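Local coordinates for acetoin utilization protein AcuB, putative (Vibrio cholerae, PDB 2O16) that is of unknown function but, as a paired CBS-domain protein of the AcuB-like family, probably senses a small ligand such as a nucleotide, at residues 8-13 with 122-127. Residues are numbered along the deposited sequence; the frame is centred on the assembly and turned at random. Where two conformers were deposited one is given.
With PO4 (phosphate ion), chain C.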
loop_
_atom_site.group_PDB
_atom_site.type_symbol
_atom_site.label_atom_id
_atom_site.label_comp_id
_atom_site.label_asym_id
_atom_site.label_seq_id
_atom_site.Cartn_x
_atom_site.Cartn_y
_atom_site.Cartn_z
ATOM N N GLU A 8 -3.884 12.740 -1.211
ATOM C CA GLU A 8 -5.199 12.333 -1.739
ATOM C C GLU A 8 -5.426 12.635 -3.224
ATOM O O GLU A 8 -6.322 12.049 -3.838
ATOM C CB GLU A 8 -6.328 12.960 -0.907
ATOM C CG GLU A 8 -6.308 14.490 -0.880
ATOM C CD GLU A 8 -7.277 15.076 0.148
ATOM O OE1 GLU A 8 -8.115 14.329 0.726
ATOM O OE2 GLU A 8 -7.193 16.303 0.371
ATOM N N ASP A 9 -4.632 13.557 -3.781
ATOM C CA ASP A 9 -4.743 13.962 -5.191
ATOM C C ASP A 9 -4.155 12.905 -6.123
ATOM O O ASP A 9 -4.497 12.847 -7.315
ATOM C CB ASP A 9 -4.036 15.317 -5.424
ATOM C CG ASP A 9 -4.703 16.477 -4.700
ATOM O OD1 ASP A 9 -5.928 16.416 -4.461
ATOM O OD2 ASP A 9 -4.000 17.481 -4.390
ATOM N N MET A 10 -3.301 12.031 -5.591
ATOM C CA MET A 10 -2.575 11.074 -6.433
ATOM C C MET A 10 -2.627 9.626 -5.977
ATOM O O MET A 10 -2.160 8.733 -6.700
ATOM C CB MET A 10 -1.111 11.525 -6.586
ATOM C CG MET A 10 -0.334 11.624 -5.262
ATOM S SD MET A 10 0.268 9.989 -4.730
ATOM C CE MET A 10 1.641 9.758 -5.862
ATOM N N MET A 11 -3.169 9.384 -4.781
ATOM C CA MET A 11 -3.241 8.022 -4.221
ATOM C C MET A 11 -4.213 7.167 -5.005
ATOM O O MET A 11 -5.120 7.690 -5.662
ATOM C CB MET A 11 -3.658 8.050 -2.746
ATOM C CG MET A 11 -5.063 8.568 -2.488
ATOM S SD MET A 11 -5.477 8.688 -0.764
ATOM C CE MET A 11 -7.221 9.108 -0.806
ATOM N N THR A 12 -4.017 5.856 -4.928
ATOM C CA THR A 12 -4.973 4.873 -5.397
ATOM C C THR A 12 -6.101 4.835 -4.363
ATOM O O THR A 12 -5.867 4.508 -3.196
ATOM C CB THR A 12 -4.296 3.473 -5.546
ATOM O OG1 THR A 12 -3.361 3.499 -6.628
ATOM C CG2 THR A 12 -5.296 2.352 -5.779
ATOM N N ARG A 13 -7.318 5.173 -4.785
ATOM C CA ARG A 13 -8.453 5.151 -3.873
ATOM C C ARG A 13 -9.133 3.764 -3.921
ATOM O O ARG A 13 -8.873 2.980 -4.816
ATOM C CB ARG A 13 -9.440 6.281 -4.227
ATOM C CG ARG A 13 -8.816 7.667 -4.238
ATOM C CD ARG A 13 -9.883 8.753 -4.423
ATOM N NE ARG A 13 -9.312 10.103 -4.399
ATOM C CZ ARG A 13 -9.459 10.972 -3.399
ATOM N NH1 ARG A 13 -10.171 10.646 -2.325
ATOM N NH2 ARG A 13 -8.900 12.179 -3.480
ATOM N N GLY A 122 -6.976 5.101 1.136
ATOM C CA GLY A 122 -6.211 4.932 -0.095
ATOM C C GLY A 122 -4.855 4.325 0.189
ATOM O O GLY A 122 -4.516 4.086 1.339
ATOM N N ILE A 123 -4.079 4.089 -0.873
ATOM C CA ILE A 123 -2.661 3.718 -0.740
ATOM C C ILE A 123 -1.831 4.506 -1.737
ATOM O O ILE A 123 -2.337 4.886 -2.799
ATOM C CB ILE A 123 -2.391 2.195 -0.970
ATOM C CG1 ILE A 123 -2.905 1.736 -2.361
ATOM C CG2 ILE A 123 -2.991 1.376 0.217
ATOM C CD1 ILE A 123 -2.542 0.240 -2.743
ATOM N N ILE A 124 -0.565 4.762 -1.384
ATOM C CA ILE A 124 0.390 5.302 -2.344
ATOM C C ILE A 124 1.335 4.184 -2.724
ATOM O O ILE A 124 1.996 3.611 -1.852
ATOM C CB ILE A 124 1.251 6.442 -1.749
ATOM C CG1 ILE A 124 0.381 7.568 -1.172
ATOM C CG2 ILE A 124 2.243 6.958 -2.829
ATOM C CD1 ILE A 124 1.213 8.604 -0.407
ATOM N N THR A 125 1.412 3.855 -4.007
ATOM C CA THR A 125 2.380 2.852 -4.450
ATOM C C THR A 125 3.263 3.395 -5.558
ATOM O O THR A 125 3.003 4.480 -6.100
ATOM C CB THR A 125 1.727 1.570 -5.027
ATOM O OG1 THR A 125 0.927 1.929 -6.142
ATOM C CG2 THR A 125 0.879 0.832 -3.963
ATOM N N ASP A 126 4.302 2.629 -5.913
ATOM C CA ASP A 126 5.145 3.021 -7.036
ATOM C C ASP A 126 4.265 3.332 -8.270
ATOM O O ASP A 126 4.546 4.287 -9.012
ATOM C CB ASP A 126 6.240 1.970 -7.312
ATOM C CG ASP A 126 5.721 0.531 -7.242
ATOM O OD1 ASP A 126 4.515 0.303 -7.464
ATOM O OD2 ASP A 126 6.528 -0.378 -6.976
ATOM N N SER A 127 3.193 2.557 -8.475
ATOM C CA SER A 127 2.308 2.804 -9.628
ATOM C C SER A 127 1.750 4.238 -9.642
ATOM O O SER A 127 1.625 4.852 -10.695
ATOM C CB SER A 127 1.180 1.765 -9.735
ATOM O OG SER A 127 1.736 0.450 -9.705
HETATM P P PO4 C . 1.840 -2.038 -6.684
HETATM O O1 PO4 C . 1.166 -2.695 -5.505
HETATM O O2 PO4 C . 3.255 -1.722 -6.240
HETATM O O3 PO4 C . 1.894 -3.102 -7.757
HETATM O O4 PO4 C . 1.130 -0.797 -7.193
HETATM O O HOH W 1 -1.553 1.566 -6.558
#
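Thr12 and Ile123 form an antiparallel hydrogen-bonded pair, Thr12 N giving to Ile123 O at 2.9 Å and Ile123 N to Thr12 O at 3.0 Å. On the face these two residues share, Thr12 CB rests against Ile123 CG1 at 3.9 Å; with chi1 at 57°, it is this longer branch of Ile123 that is turned to Thr12. Past Gly122 runs the thioether of Met11, its SD 3.9 Å from Gly122 CA, while its CE lies over one face of the Arg13 guanidinium, offset toward the rim. Met10, bent at chi2 and chi3, brings SD to 4.1 Å from Ile124 CG2, the two side chains crossing at about a right angle beside Phe129 of helix 126-141. The pairing puts the short strand 12-13 at the edge of a three-stranded antiparallel sheet whose middle strand is 119-124, so a strand from the first CBS sequence repeat joins the sheet of the second, an exchange seen in tandem CBS proteins. Beyond the strand, Thr125 N-caps helix 126-141 through a weak bond from Ser127 N to Thr125 OG1. A water joins Thr125 OG1 to Thr12 OG1, donating to the latter at 2.6 Å; Thr12 OG1 is also hydrogen-bonded to Asp128. At the helix N-terminus sits a phosphate ion, probably from the crystallisation liquor, whose O4 accepts from Ser127 OG at 2.9 Å. His38 ND1 and Arg37 N also hydrogen-bond the ion, so both repeats contribute to its binding, consistent with the cleft where CBS pairs commonly hold nucleotide phosphates.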